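Local coordinates for DNA-entry nuclease (Competence-specific nuclease) (PDB 4QGO), which probably cleaves DNA without sequence specificity, as a streptococcal nuclease of the beta-beta-alpha metal (His-Me finger) class and a virulence factor, at residues Ser64-Arg75 and Val164-Thr175; Arg179-Phe187 and Thr214-Ile222. The protein carries 1 engineered substitution. All coordinates share one frame; numbering follows the deposited sequence.

Contact 1: Ser64-Arg75 and Val164-Thr175; sequences STANAMLDRTIR and VDQNKRVRYRVT. With SO4 (sulfate ion), chain C.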
# COMPACT_ATOMS: atom_id res chain seq x y z
N SER A 64 -5.67 -7.66 -5.07
CA SER A 64 -6.82 -6.92 -4.61
C SER A 64 -6.80 -6.86 -3.08
O SER A 64 -5.76 -7.03 -2.47
CB SER A 64 -8.09 -7.58 -5.16
OG SER A 64 -9.23 -6.76 -4.95
N THR A 65 -7.96 -6.63 -2.47
CA THR A 65 -8.05 -6.43 -1.03
C THR A 65 -7.31 -7.46 -0.20
O THR A 65 -7.56 -8.67 -0.31
CB THR A 65 -9.53 -6.42 -0.61
OG1 THR A 65 -10.27 -5.59 -1.50
CG2 THR A 65 -9.69 -5.89 0.80
N ALA A 66 -6.38 -6.97 0.62
CA ALA A 66 -5.63 -7.80 1.56
C ALA A 66 -6.03 -7.43 2.97
O ALA A 66 -6.16 -6.25 3.31
CB ALA A 66 -4.13 -7.60 1.37
N ASN A 67 -6.20 -8.45 3.80
CA ASN A 67 -6.58 -8.24 5.20
C ASN A 67 -5.67 -8.99 6.15
O ASN A 67 -5.15 -10.05 5.82
CB ASN A 67 -8.00 -8.72 5.42
CG ASN A 67 -9.03 -7.69 5.02
OD1 ASN A 67 -9.21 -6.68 5.70
ND2 ASN A 67 -9.73 -7.94 3.92
N ALA A 68 -5.52 -8.45 7.35
CA ALA A 68 -4.71 -9.10 8.37
C ALA A 68 -5.19 -8.74 9.76
O ALA A 68 -5.80 -7.68 9.97
CB ALA A 68 -3.24 -8.74 8.23
N MET A 69 -4.94 -9.64 10.70
CA MET A 69 -4.93 -9.31 12.11
C MET A 69 -3.52 -9.58 12.57
O MET A 69 -3.04 -10.71 12.46
CB MET A 69 -5.91 -10.17 12.92
CG MET A 69 -5.77 -9.99 14.43
SD MET A 69 -6.19 -8.32 15.00
CE MET A 69 -7.93 -8.28 14.66
N LEU A 70 -2.86 -8.52 13.00
CA LEU A 70 -1.44 -8.56 13.30
C LEU A 70 -1.17 -8.55 14.79
O LEU A 70 -1.79 -7.80 15.53
CB LEU A 70 -0.74 -7.36 12.66
CG LEU A 70 -0.88 -7.17 11.14
CD1 LEU A 70 -0.28 -5.83 10.70
CD2 LEU A 70 -0.24 -8.32 10.38
N ASP A 71 -0.23 -9.38 15.21
CA ASP A 71 0.27 -9.34 16.57
C ASP A 71 1.66 -9.98 16.60
O ASP A 71 2.19 -10.38 15.55
CB ASP A 71 -0.71 -9.98 17.59
CG ASP A 71 -0.93 -11.47 17.36
OD1 ASP A 71 -0.01 -12.17 16.89
OD2 ASP A 71 -2.04 -11.95 17.66
N ARG A 72 2.24 -10.09 17.78
CA ARG A 72 3.61 -10.57 17.88
C ARG A 72 3.80 -12.02 17.47
O ARG A 72 4.94 -12.45 17.25
CB ARG A 72 4.17 -10.34 19.29
CG ARG A 72 4.58 -8.90 19.51
CD ARG A 72 5.37 -8.73 20.78
NE ARG A 72 6.81 -8.63 20.52
CZ ARG A 72 7.65 -7.92 21.27
NH1 ARG A 72 7.20 -7.25 22.32
NH2 ARG A 72 8.93 -7.89 20.96
N THR A 73 2.72 -12.79 17.37
CA THR A 73 2.84 -14.19 16.96
C THR A 73 3.19 -14.37 15.48
O THR A 73 3.66 -15.44 15.09
CB THR A 73 1.59 -15.04 17.29
OG1 THR A 73 0.50 -14.68 16.43
CG2 THR A 73 1.18 -14.88 18.76
N ILE A 74 2.94 -13.35 14.65
CA ILE A 74 3.29 -13.46 13.23
C ILE A 74 4.28 -12.41 12.75
O ILE A 74 4.71 -12.42 11.60
CB ILE A 74 2.04 -13.50 12.31
CG1 ILE A 74 1.25 -12.19 12.38
CG2 ILE A 74 1.15 -14.68 12.67
CD1 ILE A 74 0.15 -12.10 11.33
N ARG A 75 4.66 -11.51 13.66
CA ARG A 75 5.70 -10.53 13.43
C ARG A 75 7.02 -11.22 13.09
O ARG A 75 7.40 -12.22 13.72
CB ARG A 75 5.86 -9.69 14.70
CG ARG A 75 6.93 -8.62 14.64
CD ARG A 75 6.51 -7.35 13.91
NE ARG A 75 7.47 -6.30 14.21
CZ ARG A 75 8.62 -6.10 13.56
NH1 ARG A 75 8.94 -6.85 12.51
NH2 ARG A 75 9.44 -5.14 13.96
N VAL A 164 2.68 -3.03 16.94
CA VAL A 164 2.80 -4.46 17.21
C VAL A 164 3.94 -4.71 18.19
O VAL A 164 3.84 -5.57 19.08
CB VAL A 164 3.01 -5.28 15.91
CG1 VAL A 164 3.45 -6.70 16.22
CG2 VAL A 164 1.74 -5.28 15.07
N ASP A 165 5.01 -3.92 18.07
CA ASP A 165 6.19 -4.11 18.92
C ASP A 165 5.93 -3.64 20.36
O ASP A 165 6.70 -3.96 21.27
CB ASP A 165 7.40 -3.43 18.29
CG ASP A 165 7.91 -4.18 17.07
OD1 ASP A 165 7.46 -5.32 16.86
OD2 ASP A 165 8.77 -3.65 16.33
N GLN A 166 4.85 -2.88 20.53
CA GLN A 166 4.38 -2.46 21.85
C GLN A 166 3.28 -3.39 22.34
O GLN A 166 2.51 -3.03 23.23
CB GLN A 166 3.86 -1.02 21.81
CG GLN A 166 4.93 0.03 21.57
CD GLN A 166 4.33 1.41 21.37
OE1 GLN A 166 3.18 1.55 20.96
NE2 GLN A 166 5.11 2.44 21.67
N ASN A 167 3.20 -4.57 21.73
CA ASN A 167 2.23 -5.61 22.11
C ASN A 167 0.77 -5.28 21.79
O ASN A 167 -0.14 -5.76 22.45
CB ASN A 167 2.38 -5.98 23.59
CG ASN A 167 3.77 -6.45 23.93
OD1 ASN A 167 4.34 -7.28 23.23
ND2 ASN A 167 4.34 -5.92 25.00
N LYS A 168 0.57 -4.47 20.76
CA LYS A 168 -0.79 -4.16 20.32
C LYS A 168 -1.26 -5.17 19.28
O LYS A 168 -0.46 -5.78 18.56
CB LYS A 168 -0.88 -2.74 19.77
CG LYS A 168 -0.47 -1.70 20.79
CD LYS A 168 -0.79 -0.30 20.32
CE LYS A 168 -0.19 0.73 21.27
NZ LYS A 168 -0.66 0.52 22.67
N ARG A 169 -2.57 -5.37 19.23
CA ARG A 169 -3.23 -6.15 18.18
C ARG A 169 -3.74 -5.17 17.14
O ARG A 169 -4.49 -4.25 17.46
CB ARG A 169 -4.42 -6.93 18.76
CG ARG A 169 -4.03 -8.11 19.64
CD ARG A 169 -4.14 -9.41 18.87
NE ARG A 169 -5.53 -9.77 18.60
CZ ARG A 169 -5.91 -10.85 17.93
NH1 ARG A 169 -5.00 -11.70 17.43
NH2 ARG A 169 -7.19 -11.08 17.74
N VAL A 170 -3.31 -5.35 15.90
CA VAL A 170 -3.66 -4.39 14.85
C VAL A 170 -4.42 -5.06 13.71
O VAL A 170 -3.89 -5.94 13.04
CB VAL A 170 -2.42 -3.66 14.31
CG1 VAL A 170 -2.85 -2.63 13.26
CG2 VAL A 170 -1.68 -2.97 15.44
N ARG A 171 -5.67 -4.65 13.52
CA ARG A 171 -6.45 -5.07 12.36
C ARG A 171 -6.03 -4.15 11.19
O ARG A 171 -5.92 -2.95 11.36
CB ARG A 171 -7.94 -4.95 12.68
CG ARG A 171 -8.88 -5.36 11.56
CD ARG A 171 -8.90 -6.88 11.31
NE ARG A 171 -9.93 -7.14 10.31
CZ ARG A 171 -9.76 -7.03 9.00
NH1 ARG A 171 -8.57 -6.72 8.50
NH2 ARG A 171 -10.78 -7.23 8.18
N TYR A 172 -5.77 -4.75 10.03
CA TYR A 172 -5.07 -4.07 8.93
C TYR A 172 -5.69 -4.47 7.61
O TYR A 172 -5.99 -5.65 7.39
CB TYR A 172 -3.60 -4.51 8.97
CG TYR A 172 -2.58 -3.77 8.11
CD1 TYR A 172 -2.54 -2.38 8.06
CD2 TYR A 172 -1.60 -4.48 7.42
CE1 TYR A 172 -1.57 -1.72 7.30
CE2 TYR A 172 -0.63 -3.83 6.67
CZ TYR A 172 -0.62 -2.46 6.62
OH TYR A 172 0.35 -1.80 5.87
N ARG A 173 -5.89 -3.50 6.72
CA ARG A 173 -6.47 -3.77 5.41
C ARG A 173 -5.77 -2.91 4.37
O ARG A 173 -5.69 -1.69 4.53
CB ARG A 173 -7.99 -3.51 5.41
CG ARG A 173 -8.70 -3.83 4.08
CD ARG A 173 -10.22 -3.91 4.27
NE ARG A 173 -10.80 -2.68 4.81
CZ ARG A 173 -11.89 -2.62 5.57
NH1 ARG A 173 -12.55 -3.73 5.92
NH2 ARG A 173 -12.33 -1.44 6.01
N VAL A 174 -5.25 -3.55 3.34
CA VAL A 174 -4.52 -2.87 2.28
C VAL A 174 -5.15 -3.20 0.93
O VAL A 174 -5.29 -4.37 0.56
CB VAL A 174 -3.04 -3.29 2.27
CG1 VAL A 174 -2.32 -2.63 1.11
CG2 VAL A 174 -2.37 -2.93 3.60
N THR A 175 -5.57 -2.16 0.21
CA THR A 175 -6.31 -2.36 -1.02
C THR A 175 -5.70 -1.53 -2.13
O THR A 175 -5.73 -0.30 -2.08
CB THR A 175 -7.78 -1.94 -0.87
OG1 THR A 175 -8.35 -2.57 0.30
CG2 THR A 175 -8.60 -2.34 -2.09
S SO4 C . -13.18 -7.06 4.66
O1 SO4 C . -12.50 -6.86 3.39
O2 SO4 C . -13.43 -8.47 4.87
O3 SO4 C . -14.47 -6.35 4.67
O4 SO4 C . -12.36 -6.56 5.75
O HOH W 1 1.26 -7.66 19.42
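The Arg169 guanidinium lies flat against Met69, whose CG sits over one face, offset toward the rim, 3.5 Å from NH1; at the edge, in plane, that same NH1 gives Asp71 OD2 a salt bridge of 3.0 Å. These side chains flank an antiparallel pair, strands 66-70 and 170-175, within the central sheet of the nuclease domain. A flexible thioether suits the first spot because, with CG anti to the backbone N (chi1 171°), its bent chain also carries CE across the stem of Arg171. The NH2 of Arg169 turns instead to Val49 O. Farther along the same side, Arg171 takes Asn67 OD1 at the edge of its guanidinium with both NH1 and NH2, the amide plane standing 74° from it. The other half of the amide, ND2, binds a sulfate, probably from the crystallisation liquor, at O1 (3.0 Å), while Arg173 NH1 reaches its O4 at 2.8 Å. Ala68, Leu70, Val170 and Tyr172 line the opposite side; Leu70 and Tyr172 reach helix 153-165, and Leu70 CD1 packs 3.8 Å from Tyr172 CD2. Beyond the strands, Arg75 holds the helix end side-on: NE forms a salt bridge with Asp165 OD1, which Tyr77 OH also bonds, and NH2 uses the syn lone pair of Asp165 OD2 at 2.9 Å, with a nearly straight N-H...O angle of 174°.

Contact 2: Arg179-Phe187 and Thr214-Ile222; sequences RNDTDLVPF and TMDYATGEI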
# COMPACT_ATOMS: atom_id res chain seq x y z
N ARG A 179 -8.04 2.42 -11.47
CA ARG A 179 -8.94 3.41 -12.09
C ARG A 179 -10.14 2.74 -12.73
O ARG A 179 -11.20 3.36 -12.89
CB ARG A 179 -8.23 4.17 -13.20
CG ARG A 179 -7.10 5.08 -12.76
CD ARG A 179 -6.55 5.86 -13.96
NE ARG A 179 -6.14 4.96 -15.03
CZ ARG A 179 -5.85 5.36 -16.26
NH1 ARG A 179 -5.93 6.64 -16.59
NH2 ARG A 179 -5.48 4.47 -17.18
N ASN A 180 -9.95 1.49 -13.12
CA ASN A 180 -10.92 0.76 -13.92
C ASN A 180 -10.62 -0.72 -13.83
O ASN A 180 -9.70 -1.15 -13.12
CB ASN A 180 -10.85 1.24 -15.38
CG ASN A 180 -9.46 1.11 -15.96
OD1 ASN A 180 -8.82 0.06 -15.87
ND2 ASN A 180 -8.96 2.20 -16.55
N ASP A 181 -11.38 -1.53 -14.56
CA ASP A 181 -11.25 -2.97 -14.41
C ASP A 181 -10.04 -3.56 -15.11
O ASP A 181 -9.70 -4.71 -14.86
CB ASP A 181 -12.53 -3.68 -14.88
CG ASP A 181 -13.67 -3.53 -13.90
OD1 ASP A 181 -13.41 -3.20 -12.72
OD2 ASP A 181 -14.83 -3.76 -14.31
N THR A 182 -9.37 -2.79 -15.96
CA THR A 182 -8.30 -3.36 -16.78
C THR A 182 -6.87 -2.89 -16.50
O THR A 182 -5.92 -3.58 -16.88
CB THR A 182 -8.61 -3.19 -18.28
OG1 THR A 182 -8.78 -1.80 -18.58
CG2 THR A 182 -9.88 -3.93 -18.64
N ASP A 183 -6.71 -1.72 -15.87
CA ASP A 183 -5.36 -1.20 -15.59
C ASP A 183 -4.49 -2.24 -14.90
O ASP A 183 -4.93 -2.93 -13.97
CB ASP A 183 -5.41 0.00 -14.65
CG ASP A 183 -5.75 1.30 -15.34
OD1 ASP A 183 -5.92 1.35 -16.58
OD2 ASP A 183 -5.81 2.30 -14.60
N LEU A 184 -3.24 -2.33 -15.32
CA LEU A 184 -2.34 -3.29 -14.69
C LEU A 184 -1.81 -2.80 -13.35
O LEU A 184 -1.50 -3.60 -12.48
CB LEU A 184 -1.19 -3.60 -15.64
CG LEU A 184 -1.63 -4.32 -16.90
CD1 LEU A 184 -0.43 -4.51 -17.81
CD2 LEU A 184 -2.25 -5.65 -16.54
N VAL A 185 -1.69 -1.48 -13.20
CA VAL A 185 -1.01 -0.89 -12.04
C VAL A 185 -2.00 -0.04 -11.26
O VAL A 185 -2.75 0.74 -11.85
CB VAL A 185 0.18 0.00 -12.50
CG1 VAL A 185 0.90 0.62 -11.31
CG2 VAL A 185 1.14 -0.79 -13.37
N PRO A 186 -2.01 -0.17 -9.93
CA PRO A 186 -2.92 0.65 -9.13
C PRO A 186 -2.44 2.10 -9.10
O PRO A 186 -1.24 2.34 -9.13
CB PRO A 186 -2.82 0.03 -7.73
CG PRO A 186 -1.46 -0.55 -7.68
CD PRO A 186 -1.18 -1.06 -9.09
N PHE A 187 -3.36 3.06 -9.05
CA PHE A 187 -2.96 4.46 -8.97
C PHE A 187 -2.71 4.91 -7.53
O PHE A 187 -2.16 6.00 -7.31
CB PHE A 187 -3.97 5.39 -9.67
CG PHE A 187 -5.28 5.53 -8.93
CD1 PHE A 187 -5.46 6.52 -7.96
CD2 PHE A 187 -6.34 4.65 -9.20
CE1 PHE A 187 -6.67 6.63 -7.27
CE2 PHE A 187 -7.54 4.76 -8.52
CZ PHE A 187 -7.71 5.75 -7.56
N THR A 214 5.76 10.64 -14.96
CA THR A 214 4.38 10.21 -14.99
C THR A 214 4.29 8.76 -15.45
O THR A 214 5.17 8.26 -16.14
CB THR A 214 3.50 11.12 -15.88
OG1 THR A 214 4.04 11.17 -17.21
CG2 THR A 214 3.43 12.52 -15.30
N MET A 215 3.23 8.09 -15.02
CA MET A 215 3.01 6.70 -15.40
C MET A 215 1.64 6.52 -16.03
O MET A 215 0.66 7.11 -15.59
CB MET A 215 3.11 5.79 -14.18
CG MET A 215 2.94 4.32 -14.53
SD MET A 215 2.90 3.22 -13.10
CE MET A 215 4.62 3.13 -12.66
N ASP A 216 1.57 5.69 -17.07
CA ASP A 216 0.31 5.23 -17.63
C ASP A 216 -0.06 3.98 -16.85
O ASP A 216 0.60 2.95 -16.98
CB ASP A 216 0.49 4.89 -19.11
CG ASP A 216 -0.81 4.50 -19.80
OD1 ASP A 216 -1.80 4.21 -19.10
OD2 ASP A 216 -0.84 4.47 -21.05
N TYR A 217 -1.10 4.08 -16.01
CA TYR A 217 -1.46 2.96 -15.14
C TYR A 217 -2.04 1.79 -15.91
O TYR A 217 -2.09 0.67 -15.39
CB TYR A 217 -2.42 3.40 -14.03
CG TYR A 217 -1.80 4.42 -13.09
CD1 TYR A 217 -0.75 4.07 -12.25
CD2 TYR A 217 -2.27 5.73 -13.05
CE1 TYR A 217 -0.17 5.00 -11.41
CE2 TYR A 217 -1.70 6.67 -12.21
CZ TYR A 217 -0.64 6.30 -11.41
OH TYR A 217 -0.09 7.25 -10.58
N ALA A 218 -2.47 2.03 -17.14
CA ALA A 218 -2.96 0.93 -17.96
C ALA A 218 -1.86 -0.10 -18.20
O ALA A 218 -2.09 -1.30 -18.08
CB ALA A 218 -3.52 1.44 -19.29
N THR A 219 -0.65 0.38 -18.53
CA THR A 219 0.45 -0.49 -18.94
C THR A 219 1.63 -0.52 -17.97
O THR A 219 2.44 -1.45 -17.98
CB THR A 219 1.02 -0.00 -20.29
OG1 THR A 219 1.39 1.37 -20.15
CG2 THR A 219 -0.03 -0.11 -21.38
N GLY A 220 1.74 0.51 -17.14
CA GLY A 220 2.92 0.70 -16.33
C GLY A 220 4.04 1.45 -17.04
O GLY A 220 5.11 1.62 -16.46
N GLU A 221 3.80 1.93 -18.26
CA GLU A 221 4.82 2.68 -19.01
C GLU A 221 5.08 4.03 -18.36
O GLU A 221 4.16 4.80 -18.09
CB GLU A 221 4.41 2.86 -20.47
CG GLU A 221 5.44 3.61 -21.32
CD GLU A 221 4.93 3.96 -22.71
OE1 GLU A 221 5.78 4.03 -23.63
OE2 GLU A 221 3.71 4.21 -22.89
N ILE A 222 6.36 4.33 -18.14
CA ILE A 222 6.76 5.55 -17.47
C ILE A 222 7.36 6.54 -18.45
O ILE A 222 8.18 6.16 -19.30
CB ILE A 222 7.78 5.21 -16.38
CG1 ILE A 222 7.08 4.46 -15.25
CG2 ILE A 222 8.46 6.48 -15.86
CD1 ILE A 222 8.03 3.70 -14.39
O HOH W 2 -4.44 4.92 -19.94
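Val185 and Tyr217 meet through backbone and side chain alike: Val185 N donates to Tyr217 O at 3.1 Å, and Val185 CG1 lies at the edge of the tyrosine ring. Thr214-Ile222 spans the turn of a tight hairpin whose strands are 213-215 and 222-224, with Gly220 and Glu221 opposite Asp216 in a G1 beta bulge, and it docks on the loop between strands 170-177 and 188-195. Glycine suits the bulge because its phi is positive and a side chain there would run into the preceding carbonyl and crowd Val185 CG2. One residue before Val185, Leu184 N gives a longer bond of 3.2 Å to Ala218 O.

The charged groups are satisfied mostly within their own segments. Arg179 holds Asp183 side-on, NE to the syn lone pair of OD2 at 2.7 Å and NH2 to OD1, which keeps the carboxylate beside the backbone of Tyr217 and Ala218. Asn180 OD1 accepts from both Thr182 N and Asp183 N, folding the loop through an Asx turn. Asp216 makes a matching Asx turn in the hairpin, its OD1 accepting from Ala218 N at 3.0 Å. A water joins Arg179 to Asp216, accepting from Arg179 NH2 and donating to Asp216 OD1, and so links charges whose nearest atoms do not bond directly.

Tyr217 turns its ring into the interior, with CG beside the backbone N (chi1 -63°), and its OH is hydrogen-bonded to Asn208 O. That residue's ND2 also serves Pro186 O. An aromatic suits this place because it offers a broad face: Phe187 CB stands over it, making a CH-pi contact 3.8 Å from the ring centroid and only 16° off the normal.

From the N terminus, the chain makes helix 12-22 and three strands before strand 66-70. After Arg75, 88 residues follow, including strand 108-112 and most of helix 153-165, before contact 1 closes this long loop by laying strand 170-177 beside strand 66-70. Contact 2 opens only afterwards, at the loop leaving strand 170-177, and closes a much shorter excursion through strands 188-195 and 201-207. The two are therefore in series, neither nested nor crossed. Their centres lie about 28 Å apart, on opposite sides of the chain's centre: contact 1 joins neighbouring strands inside the large antiparallel sheet, whereas contact 2 fastens the C-terminal hairpin to the loop linking strands 170-177 and 188-195.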